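Local coordinates for Lmo0794 protein (Listeria monocytogenes, PDB 3EW7) that is of unknown function but probably binds NAD(P)H and may act as an oxidoreductase, at residues L56-D67 / L90-V101. The protein carries 3 engineered substitutions. Residues are numbered along the deposited sequence; the frame is centred on the assembly and turned at random.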
loop_
_atom_site.group_PDB
_atom_site.type_symbol
_atom_site.label_atom_id
_atom_site.label_comp_id
_atom_site.label_asym_id
_atom_site.label_seq_id
_atom_site.Cartn_x
_atom_site.Cartn_y
_atom_site.Cartn_z
ATOM N N LEU A 56 -11.359 0.330 11.473
ATOM C CA LEU A 56 -12.202 0.688 10.333
ATOM C C LEU A 56 -12.460 2.193 10.303
ATOM O O LEU A 56 -12.414 2.824 9.243
ATOM C CB LEU A 56 -13.540 -0.049 10.403
ATOM C CG LEU A 56 -14.531 0.230 9.261
ATOM C CD1 LEU A 56 -13.980 -0.317 7.946
ATOM C CD2 LEU A 56 -15.876 -0.411 9.577
ATOM N N SER A 57 -12.723 2.766 11.473
ATOM C CA SER A 57 -12.989 4.198 11.591
ATOM C C SER A 57 -11.999 5.076 10.823
ATOM O O SER A 57 -12.397 5.825 9.934
ATOM C CB SER A 57 -13.000 4.612 13.062
ATOM O OG SER A 57 -13.200 6.006 13.188
ATOM N N ASP A 58 -10.715 4.990 11.154
ATOM C CA ASP A 58 -9.732 5.820 10.463
ATOM C C ASP A 58 -9.359 5.367 9.050
ATOM O O ASP A 58 -8.605 6.045 8.354
ATOM C CB ASP A 58 -8.462 6.003 11.315
ATOM C CG ASP A 58 -8.143 4.795 12.172
ATOM O OD1 ASP A 58 -8.286 3.662 11.676
ATOM O OD2 ASP A 58 -7.733 4.982 13.343
ATOM N N LEU A 59 -9.902 4.235 8.618
ATOM C CA LEU A 59 -9.629 3.739 7.276
ATOM C C LEU A 59 -10.712 4.213 6.308
ATOM O O LEU A 59 -10.426 4.584 5.169
ATOM C CB LEU A 59 -9.586 2.214 7.275
ATOM C CG LEU A 59 -8.265 1.554 6.885
ATOM C CD1 LEU A 59 -7.129 2.170 7.688
ATOM C CD2 LEU A 59 -8.360 0.055 7.128
ATOM N N SER A 60 -11.960 4.204 6.768
ATOM C CA SER A 60 -13.081 4.618 5.937
ATOM C C SER A 60 -13.089 6.121 5.652
ATOM O O SER A 60 -14.009 6.642 5.030
ATOM C CB SER A 60 -14.394 4.177 6.587
ATOM O OG SER A 60 -14.414 4.502 7.964
ATOM N N ASP A 61 -12.060 6.819 6.119
ATOM C CA ASP A 61 -11.935 8.248 5.861
ATOM C C ASP A 61 -11.422 8.377 4.437
ATOM O O ASP A 61 -11.568 9.417 3.795
ATOM C CB ASP A 61 -10.897 8.859 6.800
ATOM C CG ASP A 61 -11.514 9.644 7.924
ATOM O OD1 ASP A 61 -12.625 9.271 8.371
ATOM O OD2 ASP A 61 -10.873 10.622 8.368
ATOM N N GLN A 62 -10.828 7.290 3.953
ATOM C CA GLN A 62 -10.210 7.234 2.632
ATOM C C GLN A 62 -10.977 6.469 1.570
ATOM O O GLN A 62 -11.714 5.534 1.872
ATOM C CB GLN A 62 -8.832 6.597 2.772
ATOM C CG GLN A 62 -8.064 7.083 3.975
ATOM C CD GLN A 62 -7.658 8.536 3.852
ATOM O OE1 GLN A 62 -7.155 9.125 4.802
ATOM N NE2 GLN A 62 -7.867 9.119 2.677
ATOM N N ASN A 63 -10.778 6.863 0.317
ATOM C CA ASN A 63 -11.414 6.200 -0.816
ATOM C C ASN A 63 -10.535 5.010 -1.189
ATOM O O ASN A 63 -11.010 4.000 -1.713
ATOM C CB ASN A 63 -11.537 7.163 -2.010
ATOM C CG ASN A 63 -12.501 8.313 -1.739
ATOM O OD1 ASN A 63 -12.103 9.485 -1.690
ATOM N ND2 ASN A 63 -13.778 7.979 -1.551
ATOM N N VAL A 64 -9.242 5.142 -0.906
ATOM C CA VAL A 64 -8.265 4.098 -1.182
ATOM C C VAL A 64 -7.185 4.070 -0.126
ATOM O O VAL A 64 -6.696 5.106 0.304
ATOM C CB VAL A 64 -7.558 4.314 -2.536
ATOM C CG1 VAL A 64 -6.358 3.368 -2.651
ATOM C CG2 VAL A 64 -8.525 4.046 -3.676
ATOM N N VAL A 65 -6.815 2.870 0.290
ATOM C CA VAL A 65 -5.747 2.710 1.265
ATOM C C VAL A 65 -4.645 1.867 0.618
ATOM O O VAL A 65 -4.842 0.681 0.324
ATOM C CB VAL A 65 -6.247 2.009 2.550
ATOM C CG1 VAL A 65 -5.091 1.804 3.517
ATOM C CG2 VAL A 65 -7.331 2.840 3.211
ATOM N N VAL A 66 -3.498 2.494 0.371
ATOM C CA VAL A 66 -2.361 1.796 -0.219
ATOM C C VAL A 66 -1.531 1.164 0.880
ATOM O O VAL A 66 -0.980 1.862 1.722
ATOM C CB VAL A 66 -1.445 2.744 -1.015
ATOM C CG1 VAL A 66 -0.169 2.010 -1.418
ATOM C CG2 VAL A 66 -2.161 3.240 -2.253
ATOM N N ASP A 67 -1.454 -0.160 0.875
ATOM C CA ASP A 67 -0.666 -0.852 1.877
ATOM C C ASP A 67 0.749 -1.032 1.345
ATOM O O ASP A 67 1.041 -1.984 0.611
ATOM C CB ASP A 67 -1.281 -2.217 2.223
ATOM C CG ASP A 67 -0.497 -2.954 3.312
ATOM O OD1 ASP A 67 0.441 -2.354 3.885
ATOM O OD2 ASP A 67 -0.821 -4.129 3.598
ATOM N N LEU A 90 -11.417 -4.804 7.551
ATOM C CA LEU A 90 -12.085 -4.388 6.321
ATOM C C LEU A 90 -13.229 -5.291 5.864
ATOM O O LEU A 90 -13.986 -4.926 4.966
ATOM C CB LEU A 90 -11.061 -4.297 5.186
ATOM C CG LEU A 90 -10.660 -2.946 4.594
ATOM C CD1 LEU A 90 -11.454 -1.832 5.240
ATOM C CD2 LEU A 90 -9.171 -2.733 4.794
ATOM N N ASN A 91 -13.354 -6.463 6.479
ATOM C CA ASN A 91 -14.380 -7.420 6.088
ATOM C C ASN A 91 -15.813 -6.890 5.986
ATOM O O ASN A 91 -16.215 -6.028 6.766
ATOM C CB ASN A 91 -14.370 -8.607 7.033
ATOM C CG ASN A 91 -15.227 -9.740 6.526
ATOM O OD1 ASN A 91 -14.869 -10.407 5.551
ATOM N ND2 ASN A 91 -16.374 -9.954 7.167
ATOM N N GLY A 92 -16.579 -7.437 5.033
ATOM C CA GLY A 92 -17.963 -7.034 4.813
ATOM C C GLY A 92 -18.043 -5.575 4.408
ATOM O O GLY A 92 -18.931 -4.832 4.833
ATOM N N THR A 93 -17.132 -5.182 3.526
ATOM C CA THR A 93 -17.038 -3.799 3.106
ATOM C C THR A 93 -16.614 -3.552 1.652
ATOM O O THR A 93 -16.069 -4.430 0.983
ATOM C CB THR A 93 -16.028 -3.106 4.035
ATOM O OG1 THR A 93 -16.726 -2.266 4.954
ATOM C CG2 THR A 93 -14.990 -2.340 3.249
ATOM N N VAL A 94 -16.871 -2.341 1.167
ATOM C CA VAL A 94 -16.425 -1.925 -0.160
ATOM C C VAL A 94 -15.898 -0.478 0.070
ATOM O O VAL A 94 -15.416 0.161 -0.863
ATOM C CB VAL A 94 -17.578 -1.943 -1.222
ATOM C CG1 VAL A 94 -18.678 -0.954 -0.852
ATOM C CG2 VAL A 94 -16.989 -1.621 -2.611
ATOM N N SER A 95 -15.978 -0.029 1.327
ATOM C CA SER A 95 -15.595 1.290 1.843
ATOM C C SER A 95 -14.292 1.913 1.291
ATOM O O SER A 95 -14.384 3.044 0.758
ATOM C CB SER A 95 -15.564 1.207 3.403
ATOM O OG SER A 95 -14.721 0.134 3.760
ATOM N N PRO A 96 -13.098 1.419 1.672
ATOM C CA PRO A 96 -11.915 2.019 1.057
ATOM C C PRO A 96 -11.486 0.828 0.222
ATOM O O PRO A 96 -11.836 -0.313 0.538
ATOM C CB PRO A 96 -10.936 2.221 2.224
ATOM C CG PRO A 96 -11.749 2.511 3.292
ATOM C CD PRO A 96 -12.804 1.400 3.128
ATOM N N ARG A 97 -10.735 1.065 -0.827
ATOM C CA ARG A 97 -10.239 -0.039 -1.628
ATOM C C ARG A 97 -8.889 -0.333 -0.984
ATOM O O ARG A 97 -8.161 0.603 -0.653
ATOM C CB ARG A 97 -10.054 0.426 -3.072
ATOM C CG ARG A 97 -9.784 -0.674 -4.042
ATOM C CD ARG A 97 -9.762 -0.123 -5.431
ATOM N NE ARG A 97 -9.029 -1.025 -6.297
ATOM C CZ ARG A 97 -8.461 -0.633 -7.423
ATOM N NH1 ARG A 97 -8.560 0.640 -7.792
ATOM N NH2 ARG A 97 -7.776 -1.502 -8.158
ATOM N N LEU A 98 -8.555 -1.606 -0.773
ATOM C CA LEU A 98 -7.258 -1.872 -0.175
ATOM C C LEU A 98 -6.312 -2.288 -1.285
ATOM O O LEU A 98 -6.491 -3.343 -1.885
ATOM C CB LEU A 98 -7.328 -2.979 0.874
ATOM C CG LEU A 98 -5.984 -3.232 1.565
ATOM C CD1 LEU A 98 -5.571 -2.015 2.384
ATOM C CD2 LEU A 98 -6.083 -4.454 2.442
ATOM N N LEU A 99 -5.327 -1.445 -1.565
ATOM C CA LEU A 99 -4.340 -1.716 -2.601
ATOM C C LEU A 99 -3.054 -2.190 -1.908
ATOM O O LEU A 99 -2.402 -1.425 -1.194
ATOM C CB LEU A 99 -4.066 -0.434 -3.396
ATOM C CG LEU A 99 -3.410 -0.454 -4.783
ATOM C CD1 LEU A 99 -2.511 -1.666 -4.954
ATOM C CD2 LEU A 99 -4.495 -0.483 -5.834
ATOM N N VAL A 100 -2.695 -3.451 -2.115
ATOM C CA VAL A 100 -1.495 -4.005 -1.494
ATOM C C VAL A 100 -0.328 -3.997 -2.477
ATOM O O VAL A 100 -0.414 -4.560 -3.563
ATOM C CB VAL A 100 -1.753 -5.447 -1.012
ATOM C CG1 VAL A 100 -0.722 -5.845 0.016
ATOM C CG2 VAL A 100 -3.149 -5.551 -0.429
ATOM N N VAL A 101 0.775 -3.372 -2.081
ATOM C CA VAL A 101 1.953 -3.257 -2.939
ATOM C C VAL A 101 3.084 -4.243 -2.638
ATOM O O VAL A 101 3.627 -4.238 -1.535
ATOM C CB VAL A 101 2.523 -1.836 -2.836
ATOM C CG1 VAL A 101 3.697 -1.680 -3.774
ATOM C CG2 VAL A 101 1.436 -0.817 -3.140
HETATM O O HOH W 1 3.197 -3.760 1.269
#
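Arg97 meets Val64 through its aliphatic root, CB lying beside Val64 CG2, while its flat guanidinium is carried beyond the pair. Leu99 CD2 lies over one face of that group, 4.1 Å above the plane and offset toward the rim; NH2 forms a salt bridge with Glu197 and a hydrogen bond with Thr151 OG1. A long side chain suits this place: CG stands anti to the backbone N (chi1 -170°) and the chain runs extended to NE, taking the charge past the apolar sheet surface. On the sheet face away from Arg97, the carboxylate of Asp67 lies alongside Val100, with OD2 4.0 Å from Val100 CG1.

Between these two faces, strands 64-67 and 97-101 run parallel, their short axes 19° apart. Their ladder opens with Arg97 N to Asn63 O; Val65 then offers N to Arg97 O (2.8 Å) and O to Leu99 N (2.9 Å), and Asp67 likewise uses N to Leu99 O and O to Val101 N. Beta-branched valines suit such extended backbone. Val65 CG2 packs on Pro96 CB at 3.8 Å and its CG1 meets Leu98 CD1, whereas on the other face Val66 CG1 reaches Val101 CG2 (3.7 Å). Pro96, rigid and without an N-H to satisfy, fits its ring against the turn 59-62. At the end of helix 79-90, Leu90 CD2 meets Leu59 CD2 at 3.7 Å, the side chains crossing at about a right angle in a buried place that suits leucine.

This is the hydrogen-bonded seam of a beta-alpha-beta unit in the parallel Rossmann-type sheet. Its connecting helix 79-90 covers the Val65, Leu98 and Asp67 face; helix 187-199 packs on Val64, Val66 and Val101, and strands 2-6 and 150-154 flank the pair.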